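SM80.1 Vicilin (PDB 5VF5) is a 7S seed storage globulin of the bicupin type that binds copper in its C-terminal cupin and probably serves as a nitrogen reserve for the seedling. Local coordinates at residues L13-R18 and V315-V320; P34-R39 and F49-I54; I72-R77 and A243-M248; R266-V271 and F337-F342. All blocks are in the same frame, centred on the assembly; numbering follows the deposited sequence. Where two conformers were deposited one is given.

Contact 1 of 4, residues L13-R18 and V315-V320; sequences LFKSQR and VGDVLV
Lys15 and Asp317 lie side by side and point the same way, the lysine chain folded over the carboxylate so that its ammonium group doubles back onto it. Successive bends at chi2 (-71°) and chi3 (-64°) produce this hook and bring NZ of Lys15 to 2.9 Å from OD2 of Asp317, a salt bridge entering on the syn side and somewhat out of the carboxylate plane. The other oxygen is met on its anti side by the next residue's amide, Ser16 N to Asp317 OD1 2.8 Å. A water joins the group, donating to Asp317 OD1 and to Val315 O while accepting from Ser16 OG, so OD1 is gripped twice. Asn314 N also bonds OD2, which further fixes the rotation of the carboxylate. Ser16 rests its CB on the carbonyl of Gly316, 3.4 Å from O.

Beyond this polar end the segments join as antiparallel strands. Phe14 and Val318 form a hydrogen-bonded pair with two nearly straight bonds, Phe14 N to Val318 O and Val318 N to Phe14 O, both 2.8 Å. On that face CB of Phe14 sits against CB of Val318, and CE1 of the Phe14 ring lies 3.9 Å from CG2 of Val320, the two side chains running slantwise to each other. Leu13 and Leu319 take the opposite face, CB of Leu13 lying 4.4 Å from CD1 of Leu319. The short strand 13-14 thus extends the C-terminal cupin sheet from the N-terminal end of the chain, edging strand 318-321, whose other side pairs with strand 265-272; the Phe14 ring meets Phe36 edge-to-face.

Contact 2 of 4, residues P34-R39 and F49-I54; sequences PKFTQR and FRVSVI
Phe36 brings CD2 and CE2 of its ring against the backbone of segment 49-54, and this is the close part of the contact. Both atoms lie 3.2 Å from the carbonyl oxygen of Phe49, while CE2 stands 4.3 Å from Phe49 CB and CZ of Phe36 reaches CG2 of Val51 at 4.2 Å. With chi1 at -71° the ring is swung to the side of its own backbone N, which carries it across to the strand. Leu43 and Ile46 of the loop add to the apolar surroundings of the ring.

Against this stands the gap between the two backbones, which stay apart and are spanned by two waters. One donates to Pro34 O and accepts a long bond from Val51 N, lying at the Arg50 guanidinium edge and over one face of the Phe36 ring; the other bridges Phe36 N (2.8 Å) and Phe49 O (2.7 Å).

Arg50, itself buried, turns back through bends at chi2 and chi3, laying the guanidinium along the Pro34-Lys35 peptide: the amide N of Lys35 sits over one face, 3.5 Å from Arg50 NE, as two donors in simple van der Waals contact. CG of Lys35 lies 3.9 Å from Arg50 NH1, the two side chains running askew. Beyond the contact Arg50 gives hydrogen bonds to the carbonyls of Gly133 and Leu33, and Lys35 forms a salt bridge with Glu47.

The loop 34-39 follows strand 28-32, which pairs with strand 49-56; the latter's other neighbour is strand 120-128. Phe36 and Val51 both also touch Val267 of strand 265-272 in the C-terminal cupin.

Contact 3 of 4, residues I72-R77 and A243-M248; sequences IFVVVR and AAVAFM
The ring of Phe247 is the one flat group in this contact, and it meets Val74 at a slant. Its far corner does the touching: CE2 of Phe247 is 3.8 Å from CG1 of Val74, with CZ almost as near. The two side chains approach from opposite directions, and with chi1 of Phe247 at -57° the ring leans toward strand 72-77.

The strands run almost parallel, 9° apart, but with axes 9.6 Å from each other they face across a layer of side chains instead of pairing. Strand 69-77 belongs to the N-terminal cupin and strand 243-250 to the C-terminal one, so this is part of the apolar interface between the two β-barrel domains of the bicupin.

The other branch of Val74 reaches two residues back along the facing strand, CG2 of Val74 meeting CG1 of Val245 at 3.8 Å as the two side chains slide past one another. On the other side of Val245, CG2 packs against CG2 of Ile72 (4.0 Å), so the valine wedges between two residues of the facing strand. Ile72 then extends its CG1 arm, CD1 resting on CB of Ala243 at 3.7 Å. Phe342 of strand 337-344 touches Ile72, Val74 and Val245, filling the layer from the side. At its C-terminal end strand 69-77 has a classic β bulge, where Val76 and Arg77 both face Phe121 of strand 120-128.

Contact 4 of 4, residues R266-V271 and F337-F342; sequences RVVMVV and FRVVGF. With ACT (acetate ion), chain C.
Val267 and Phe342 start a regular antiparallel pairing inside the C-terminal cupin β-barrel, where strands 265-272 and 337-344 are adjacent. Five backbone hydrogen bonds hold it: Val267 and Phe342 exchange two, Met269 and Val340 two more, and Val271 N gives one to Arg338 O (2.8 Å). That of Phe342 N to Val267 O comes from above the carbonyl plane, whereas Val267 N approaches Phe342 O within it.

Between these pairs, CA-H···O contacts fill in, the shortest being Val339 CA to Met269 O at 3.2 Å.

Apolar contacts occupy both faces. On one, CG1 of Val268 presses on CB of Val339 (3.6 Å), and the branches of Val270 straddle CE1 of Phe337, the two side chains crossing at about a right angle. On the other side of the sheet, the Val340 and Phe342 side chains turn toward strand 69-77 of the N-terminal cupin. Gly341 lies opposite Val268.

Charged groups lie at the ends. Arg338 pairs with Glu272, its aliphatic stem lying against CG2 of Val271. Arg266, salt-bridged to Glu229, also holds an acetate, probably from the crystallisation liquor, through NH1, 2.9 Å from acetate O.

How the contacts relate
All four contacts are largely buried, but their chemistry follows their place. Contact 4 is regular strand pairing within the C-terminal cupin, and contact 1 extends the same sheet: Leu319 and Gly316 bond to Val268 and Val270, so strand 265-272 is shared between them. Contact 3 borders contact 4 on its other side, Ala246 and Met248 bonding to Gly341 and Val339, yet across its own segments it is wholly apolar and joins the two cupins. Contact 2 lies in the N-terminal cupin, is bridged by waters, and reaches contact 4 through Val51 and Val53. Contacts 1 and 2 meet at Phe14 and Phe36; partly exposed residues and a salt bridge give contact 1 the more polar border.

Contact 1 of 4, residues L13-R18 and V315-V320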
# COMPACT_ATOMS: atom_id res chain seq x y z
N LEU A 13 3.67 11.51 -8.58
CA LEU A 13 4.27 10.29 -9.06
C LEU A 13 5.55 10.01 -8.30
O LEU A 13 6.42 10.90 -8.21
CB LEU A 13 4.60 10.46 -10.54
CG LEU A 13 5.37 9.33 -11.20
CD1 LEU A 13 4.55 8.07 -11.21
CD2 LEU A 13 5.71 9.72 -12.63
N PHE A 14 5.69 8.79 -7.79
CA PHE A 14 6.87 8.37 -7.03
C PHE A 14 7.35 7.10 -7.67
O PHE A 14 6.81 6.01 -7.46
CB PHE A 14 6.55 8.15 -5.56
CG PHE A 14 6.12 9.40 -4.82
CD1 PHE A 14 4.86 9.90 -4.95
CD2 PHE A 14 7.02 10.09 -4.01
CE1 PHE A 14 4.47 11.08 -4.32
CE2 PHE A 14 6.63 11.24 -3.34
CZ PHE A 14 5.36 11.76 -3.51
N LYS A 15 8.36 7.22 -8.51
CA LYS A 15 8.91 6.06 -9.17
C LYS A 15 9.52 5.06 -8.16
O LYS A 15 10.00 5.44 -7.08
CB LYS A 15 9.94 6.50 -10.20
CG LYS A 15 9.33 7.29 -11.35
CD LYS A 15 8.49 6.45 -12.28
CE LYS A 15 9.36 5.44 -12.96
NZ LYS A 15 8.58 4.56 -13.87
N SER A 16 9.55 3.78 -8.56
CA SER A 16 10.02 2.74 -7.68
C SER A 16 11.43 3.00 -7.12
O SER A 16 11.72 2.66 -5.95
CB SER A 16 9.93 1.38 -8.33
OG SER A 16 10.88 1.30 -9.37
N GLN A 17 12.28 3.62 -7.92
CA GLN A 17 13.65 3.89 -7.50
C GLN A 17 13.74 4.85 -6.33
O GLN A 17 14.78 4.95 -5.69
CB GLN A 17 14.46 4.42 -8.68
CG GLN A 17 14.78 3.31 -9.69
N ARG A 18 12.64 5.59 -6.06
CA ARG A 18 12.63 6.51 -4.92
C ARG A 18 12.48 5.83 -3.59
O ARG A 18 12.74 6.44 -2.56
CB ARG A 18 11.60 7.61 -5.12
CG ARG A 18 12.11 8.53 -6.23
CD ARG A 18 11.25 9.70 -6.50
NE ARG A 18 11.02 10.61 -5.38
CZ ARG A 18 9.99 11.45 -5.35
NH1 ARG A 18 9.18 11.51 -6.41
NH2 ARG A 18 9.78 12.23 -4.30
N VAL A 315 5.61 -1.53 -12.52
CA VAL A 315 5.63 -2.29 -11.28
C VAL A 315 6.51 -1.59 -10.23
O VAL A 315 7.64 -1.21 -10.50
CB VAL A 315 6.06 -3.74 -11.51
CG1 VAL A 315 6.32 -4.44 -10.18
CG2 VAL A 315 5.01 -4.49 -12.30
N GLY A 316 5.94 -1.41 -9.03
CA GLY A 316 6.63 -0.81 -7.89
C GLY A 316 6.52 0.72 -7.81
O GLY A 316 6.91 1.31 -6.81
N ASP A 317 6.00 1.35 -8.86
CA ASP A 317 5.77 2.78 -8.84
C ASP A 317 4.55 3.11 -8.00
O ASP A 317 3.62 2.28 -7.89
CB ASP A 317 5.49 3.32 -10.25
CG ASP A 317 6.69 3.29 -11.18
OD1 ASP A 317 7.85 3.11 -10.73
OD2 ASP A 317 6.41 3.45 -12.39
N VAL A 318 4.53 4.31 -7.47
CA VAL A 318 3.42 4.86 -6.72
C VAL A 318 2.84 6.10 -7.38
O VAL A 318 3.58 6.98 -7.85
CB VAL A 318 3.86 5.15 -5.27
CG1 VAL A 318 2.88 6.03 -4.52
CG2 VAL A 318 4.11 3.84 -4.54
N LEU A 319 1.51 6.20 -7.39
CA LEU A 319 0.84 7.43 -7.73
C LEU A 319 -0.05 7.83 -6.57
O LEU A 319 -0.85 7.01 -6.12
CB LEU A 319 -0.03 7.27 -8.97
CG LEU A 319 -0.70 8.54 -9.48
CD1 LEU A 319 0.28 9.60 -9.97
CD2 LEU A 319 -1.68 8.20 -10.58
N VAL A 320 0.02 9.08 -6.15
CA VAL A 320 -0.90 9.62 -5.17
C VAL A 320 -2.03 10.30 -5.96
O VAL A 320 -1.78 11.18 -6.78
CB VAL A 320 -0.21 10.60 -4.22
CG1 VAL A 320 -1.23 11.26 -3.31
CG2 VAL A 320 0.89 9.89 -3.43
O HOH W 1 9.28 0.95 -11.48

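Contact 2 of 4, residues P34-R39 and F49-I54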
# COMPACT_ATOMS: atom_id res chain seq x y z
N PRO A 34 10.25 8.23 0.65
CA PRO A 34 10.37 9.41 1.49
C PRO A 34 9.04 9.96 1.98
O PRO A 34 7.99 9.64 1.40
CB PRO A 34 11.10 10.41 0.61
CG PRO A 34 11.84 9.56 -0.37
CD PRO A 34 10.90 8.40 -0.65
N LYS A 35 9.07 10.85 2.95
CA LYS A 35 7.87 11.57 3.32
C LYS A 35 7.22 12.18 2.10
O LYS A 35 7.92 12.66 1.19
CB LYS A 35 8.20 12.71 4.29
CG LYS A 35 8.45 12.24 5.69
CD LYS A 35 8.65 13.41 6.65
CE LYS A 35 7.45 14.37 6.67
NZ LYS A 35 7.58 15.42 7.71
N PHE A 36 5.91 12.20 2.05
CA PHE A 36 5.24 12.69 0.83
C PHE A 36 5.46 14.17 0.54
O PHE A 36 5.37 14.61 -0.62
CB PHE A 36 3.76 12.39 0.93
CG PHE A 36 3.46 10.94 0.79
CD1 PHE A 36 3.65 10.28 -0.44
CD2 PHE A 36 2.93 10.21 1.82
CE1 PHE A 36 3.33 8.96 -0.57
CE2 PHE A 36 2.64 8.87 1.68
CZ PHE A 36 2.82 8.26 0.47
N THR A 37 5.76 14.90 1.58
CA THR A 37 6.09 16.33 1.49
C THR A 37 7.53 16.62 1.09
O THR A 37 7.88 17.81 0.98
CB THR A 37 5.79 16.98 2.84
OG1 THR A 37 6.38 16.19 3.88
CG2 THR A 37 4.26 17.06 3.07
N GLN A 38 8.34 15.58 0.85
CA GLN A 38 9.75 15.78 0.42
C GLN A 38 9.92 16.77 -0.71
O GLN A 38 10.79 17.62 -0.60
CB GLN A 38 10.43 14.45 0.03
CG GLN A 38 11.89 14.57 -0.39
CD GLN A 38 12.40 13.31 -1.08
OE1 GLN A 38 11.77 12.78 -2.04
NE2 GLN A 38 13.52 12.81 -0.59
N ARG A 39 9.12 16.68 -1.76
CA ARG A 39 9.25 17.60 -2.91
C ARG A 39 8.06 18.50 -3.16
O ARG A 39 8.14 19.37 -4.03
CB ARG A 39 9.50 16.83 -4.22
CG ARG A 39 10.81 16.09 -4.30
CD ARG A 39 10.87 15.32 -5.61
NE ARG A 39 12.03 14.45 -5.67
CZ ARG A 39 12.30 13.62 -6.68
NH1 ARG A 39 13.39 12.86 -6.60
NH2 ARG A 39 11.51 13.54 -7.75
N PHE A 49 1.74 9.81 6.78
CA PHE A 49 1.70 8.46 6.25
C PHE A 49 2.97 8.15 5.45
O PHE A 49 3.55 9.02 4.78
CB PHE A 49 0.48 8.25 5.40
CG PHE A 49 -0.81 8.19 6.17
CD1 PHE A 49 -1.24 7.01 6.70
CD2 PHE A 49 -1.53 9.35 6.42
CE1 PHE A 49 -2.40 6.95 7.44
CE2 PHE A 49 -2.69 9.29 7.17
CZ PHE A 49 -3.14 8.09 7.65
N ARG A 50 3.42 6.90 5.54
CA ARG A 50 4.51 6.41 4.72
C ARG A 50 4.09 5.14 4.06
O ARG A 50 3.35 4.33 4.68
CB ARG A 50 5.74 6.18 5.57
CG ARG A 50 6.29 7.40 6.30
CD ARG A 50 6.88 8.45 5.38
NE ARG A 50 8.16 8.05 4.83
CZ ARG A 50 9.33 8.12 5.47
NH1 ARG A 50 9.39 8.58 6.72
NH2 ARG A 50 10.45 7.73 4.85
N VAL A 51 4.64 4.85 2.88
CA VAL A 51 4.49 3.54 2.28
C VAL A 51 5.81 2.88 2.09
O VAL A 51 6.83 3.55 1.85
CB VAL A 51 3.64 3.51 0.97
CG1 VAL A 51 2.19 3.88 1.24
CG2 VAL A 51 4.23 4.34 -0.12
N SER A 52 5.80 1.56 2.17
CA SER A 52 7.04 0.78 2.06
C SER A 52 6.74 -0.58 1.45
O SER A 52 5.57 -0.99 1.31
CB SER A 52 7.69 0.63 3.45
OG SER A 52 6.80 -0.02 4.36
N VAL A 53 7.80 -1.29 1.15
CA VAL A 53 7.74 -2.65 0.63
C VAL A 53 8.70 -3.51 1.46
O VAL A 53 9.78 -3.07 1.79
CB VAL A 53 8.05 -2.75 -0.89
CG1 VAL A 53 8.16 -4.20 -1.36
CG2 VAL A 53 6.98 -2.04 -1.70
N ILE A 54 8.22 -4.71 1.84
CA ILE A 54 9.04 -5.75 2.42
C ILE A 54 9.08 -6.89 1.42
O ILE A 54 8.04 -7.37 0.98
CB ILE A 54 8.46 -6.27 3.76
CG1 ILE A 54 8.29 -5.11 4.75
CG2 ILE A 54 9.36 -7.38 4.30
CD1 ILE A 54 7.53 -5.47 6.02
O HOH W 2 5.91 7.72 1.98
O HOH W 3 4.80 11.42 4.53

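Contact 3 of 4, residues I72-R77 and A243-M248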
# COMPACT_ATOMS: atom_id res chain seq x y z
N ILE A 72 -0.61 -1.10 8.19
CA ILE A 72 -1.45 -2.06 7.49
C ILE A 72 -0.55 -2.79 6.50
O ILE A 72 0.12 -2.14 5.68
CB ILE A 72 -2.60 -1.41 6.71
CG1 ILE A 72 -3.47 -0.57 7.64
CG2 ILE A 72 -3.40 -2.47 6.01
CD1 ILE A 72 -4.51 0.22 6.91
N PHE A 73 -0.46 -4.11 6.63
CA PHE A 73 0.31 -4.96 5.74
C PHE A 73 -0.65 -5.56 4.71
O PHE A 73 -1.69 -6.10 5.09
CB PHE A 73 0.99 -6.12 6.50
CG PHE A 73 2.24 -5.80 7.25
CD1 PHE A 73 2.54 -4.53 7.73
CD2 PHE A 73 3.14 -6.82 7.51
CE1 PHE A 73 3.71 -4.30 8.41
CE2 PHE A 73 4.31 -6.58 8.20
CZ PHE A 73 4.58 -5.32 8.67
N VAL A 74 -0.28 -5.55 3.45
CA VAL A 74 -1.03 -6.17 2.38
C VAL A 74 -0.11 -7.09 1.61
O VAL A 74 0.90 -6.66 1.05
CB VAL A 74 -1.65 -5.14 1.44
CG1 VAL A 74 -2.49 -5.80 0.34
CG2 VAL A 74 -2.45 -4.13 2.20
N VAL A 75 -0.42 -8.38 1.57
CA VAL A 75 0.42 -9.32 0.84
C VAL A 75 0.13 -9.24 -0.66
O VAL A 75 -1.00 -9.48 -1.10
CB VAL A 75 0.25 -10.76 1.33
CG1 VAL A 75 1.16 -11.69 0.58
CG2 VAL A 75 0.54 -10.82 2.80
N VAL A 76 1.15 -8.90 -1.43
CA VAL A 76 1.05 -8.73 -2.89
C VAL A 76 1.48 -9.99 -3.65
O VAL A 76 1.04 -10.22 -4.76
CB VAL A 76 1.98 -7.58 -3.36
CG1 VAL A 76 2.15 -7.56 -4.89
CG2 VAL A 76 1.46 -6.26 -2.86
N ARG A 77 2.37 -10.77 -3.07
CA ARG A 77 2.91 -11.96 -3.74
C ARG A 77 3.39 -12.94 -2.69
O ARG A 77 3.92 -12.56 -1.64
CB ARG A 77 4.10 -11.57 -4.64
CG ARG A 77 4.48 -12.60 -5.67
CD ARG A 77 5.12 -11.90 -6.84
NE ARG A 77 4.24 -10.87 -7.41
CZ ARG A 77 4.49 -9.57 -7.37
NH1 ARG A 77 3.65 -8.72 -7.94
NH2 ARG A 77 5.60 -9.11 -6.77
N ALA A 243 -8.51 4.23 7.25
CA ALA A 243 -7.88 3.79 6.02
C ALA A 243 -8.72 2.74 5.30
O ALA A 243 -9.48 2.00 5.91
CB ALA A 243 -6.48 3.28 6.29
N ALA A 244 -8.52 2.64 4.00
CA ALA A 244 -9.06 1.59 3.18
C ALA A 244 -7.94 0.90 2.45
O ALA A 244 -6.86 1.49 2.21
CB ALA A 244 -10.04 2.13 2.19
N VAL A 245 -8.21 -0.32 2.00
CA VAL A 245 -7.30 -1.03 1.11
C VAL A 245 -8.09 -1.44 -0.12
O VAL A 245 -9.07 -2.18 0.00
CB VAL A 245 -6.65 -2.28 1.75
CG1 VAL A 245 -5.72 -2.92 0.76
CG2 VAL A 245 -6.00 -1.91 3.07
N ALA A 246 -7.68 -0.96 -1.27
CA ALA A 246 -8.37 -1.16 -2.51
C ALA A 246 -7.49 -2.04 -3.40
O ALA A 246 -6.26 -1.89 -3.47
CB ALA A 246 -8.68 0.15 -3.20
N PHE A 247 -8.15 -2.91 -4.14
CA PHE A 247 -7.52 -3.75 -5.14
C PHE A 247 -8.18 -3.49 -6.49
O PHE A 247 -9.40 -3.64 -6.62
CB PHE A 247 -7.74 -5.22 -4.76
CG PHE A 247 -7.21 -5.57 -3.39
CD1 PHE A 247 -7.98 -5.37 -2.26
CD2 PHE A 247 -5.91 -6.05 -3.26
CE1 PHE A 247 -7.48 -5.71 -1.01
CE2 PHE A 247 -5.41 -6.42 -2.01
CZ PHE A 247 -6.19 -6.22 -0.88
N MET A 248 -7.40 -3.03 -7.46
CA MET A 248 -7.95 -2.75 -8.79
C MET A 248 -7.16 -3.53 -9.79
O MET A 248 -5.94 -3.48 -9.80
CB MET A 248 -7.95 -1.25 -9.11
CG MET A 248 -8.59 -0.91 -10.45
SD MET A 248 -9.03 0.82 -10.57
CE MET A 248 -7.39 1.44 -10.84

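Contact 4 of 4, residues R266-V271 and F337-F342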
# COMPACT_ATOMS: atom_id res chain seq x y z
N ARG A 266 -5.68 8.58 -2.36
CA ARG A 266 -5.22 7.22 -2.60
C ARG A 266 -3.75 7.16 -2.88
O ARG A 266 -3.23 7.98 -3.62
CB ARG A 266 -6.02 6.58 -3.74
CG ARG A 266 -7.55 6.57 -3.47
CD ARG A 266 -7.92 5.30 -2.66
NE ARG A 266 -8.88 5.53 -1.65
CZ ARG A 266 -9.88 4.75 -1.39
NH1 ARG A 266 -10.16 3.70 -2.19
NH2 ARG A 266 -10.60 5.01 -0.34
N VAL A 267 -3.08 6.21 -2.25
CA VAL A 267 -1.67 5.95 -2.52
C VAL A 267 -1.60 4.60 -3.21
O VAL A 267 -1.78 3.56 -2.56
CB VAL A 267 -0.81 5.97 -1.24
CG1 VAL A 267 0.64 5.80 -1.60
CG2 VAL A 267 -0.99 7.28 -0.46
N VAL A 268 -1.44 4.65 -4.53
CA VAL A 268 -1.61 3.51 -5.43
C VAL A 268 -0.28 2.92 -5.79
O VAL A 268 0.57 3.66 -6.27
CB VAL A 268 -2.34 3.98 -6.71
CG1 VAL A 268 -2.43 2.87 -7.75
CG2 VAL A 268 -3.72 4.51 -6.30
N MET A 269 -0.05 1.65 -5.51
CA MET A 269 1.21 0.99 -5.99
C MET A 269 0.95 -0.13 -6.92
O MET A 269 0.05 -0.98 -6.79
CB MET A 269 2.09 0.37 -4.91
CG MET A 269 3.44 -0.19 -5.46
SD MET A 269 4.51 -0.85 -4.20
CE MET A 269 3.60 -2.29 -3.76
N VAL A 270 1.74 -0.10 -7.98
CA VAL A 270 1.56 -1.05 -9.07
C VAL A 270 2.19 -2.37 -8.68
O VAL A 270 3.34 -2.40 -8.24
CB VAL A 270 2.23 -0.58 -10.37
CG1 VAL A 270 1.98 -1.54 -11.50
CG2 VAL A 270 1.72 0.81 -10.73
N VAL A 271 1.41 -3.43 -8.80
CA VAL A 271 1.87 -4.80 -8.51
C VAL A 271 2.14 -5.63 -9.77
O VAL A 271 3.00 -6.49 -9.70
CB VAL A 271 1.03 -5.52 -7.48
CG1 VAL A 271 1.06 -4.71 -6.19
CG2 VAL A 271 -0.37 -5.71 -7.94
N PHE A 337 -3.15 -4.90 -15.66
CA PHE A 337 -2.55 -3.89 -14.82
C PHE A 337 -3.23 -4.00 -13.46
O PHE A 337 -4.45 -3.80 -13.36
CB PHE A 337 -2.78 -2.52 -15.40
CG PHE A 337 -2.35 -1.36 -14.53
CD1 PHE A 337 -1.00 -1.10 -14.31
CD2 PHE A 337 -3.31 -0.47 -13.97
CE1 PHE A 337 -0.59 -0.02 -13.55
CE2 PHE A 337 -2.88 0.61 -13.22
CZ PHE A 337 -1.52 0.85 -13.03
N ARG A 338 -2.46 -4.37 -12.45
CA ARG A 338 -2.97 -4.57 -11.10
C ARG A 338 -2.28 -3.68 -10.09
O ARG A 338 -1.07 -3.55 -10.06
CB ARG A 338 -2.75 -6.02 -10.67
CG ARG A 338 -3.60 -6.43 -9.47
CD ARG A 338 -3.44 -7.91 -9.09
NE ARG A 338 -3.60 -8.83 -10.23
CZ ARG A 338 -4.75 -9.41 -10.60
NH1 ARG A 338 -5.91 -9.18 -9.96
NH2 ARG A 338 -4.75 -10.25 -11.64
N VAL A 339 -3.12 -3.06 -9.26
CA VAL A 339 -2.63 -2.11 -8.23
C VAL A 339 -3.25 -2.42 -6.89
O VAL A 339 -4.39 -2.96 -6.81
CB VAL A 339 -2.90 -0.61 -8.58
CG1 VAL A 339 -2.31 -0.29 -9.93
CG2 VAL A 339 -4.38 -0.29 -8.56
N VAL A 340 -2.57 -2.02 -5.83
CA VAL A 340 -3.12 -1.96 -4.50
C VAL A 340 -3.09 -0.51 -4.13
O VAL A 340 -2.08 0.18 -4.32
CB VAL A 340 -2.26 -2.72 -3.48
CG1 VAL A 340 -2.81 -2.54 -2.06
CG2 VAL A 340 -2.23 -4.15 -3.89
N GLY A 341 -4.22 -0.00 -3.65
CA GLY A 341 -4.31 1.40 -3.22
C GLY A 341 -4.63 1.50 -1.73
O GLY A 341 -5.54 0.82 -1.22
N PHE A 342 -3.88 2.28 -1.01
CA PHE A 342 -4.25 2.66 0.33
C PHE A 342 -5.06 3.93 0.27
O PHE A 342 -4.63 4.92 -0.32
CB PHE A 342 -3.01 2.87 1.19
CG PHE A 342 -2.27 1.61 1.51
CD1 PHE A 342 -2.87 0.65 2.30
CD2 PHE A 342 -0.98 1.39 1.07
CE1 PHE A 342 -2.22 -0.51 2.64
CE2 PHE A 342 -0.30 0.23 1.40
CZ PHE A 342 -0.91 -0.74 2.18
C ACT C . -8.74 4.06 -6.01
O ACT C . -9.35 3.62 -4.99
OXT ACT C . -9.09 5.14 -6.54
CH3 ACT C . -7.60 3.31 -6.67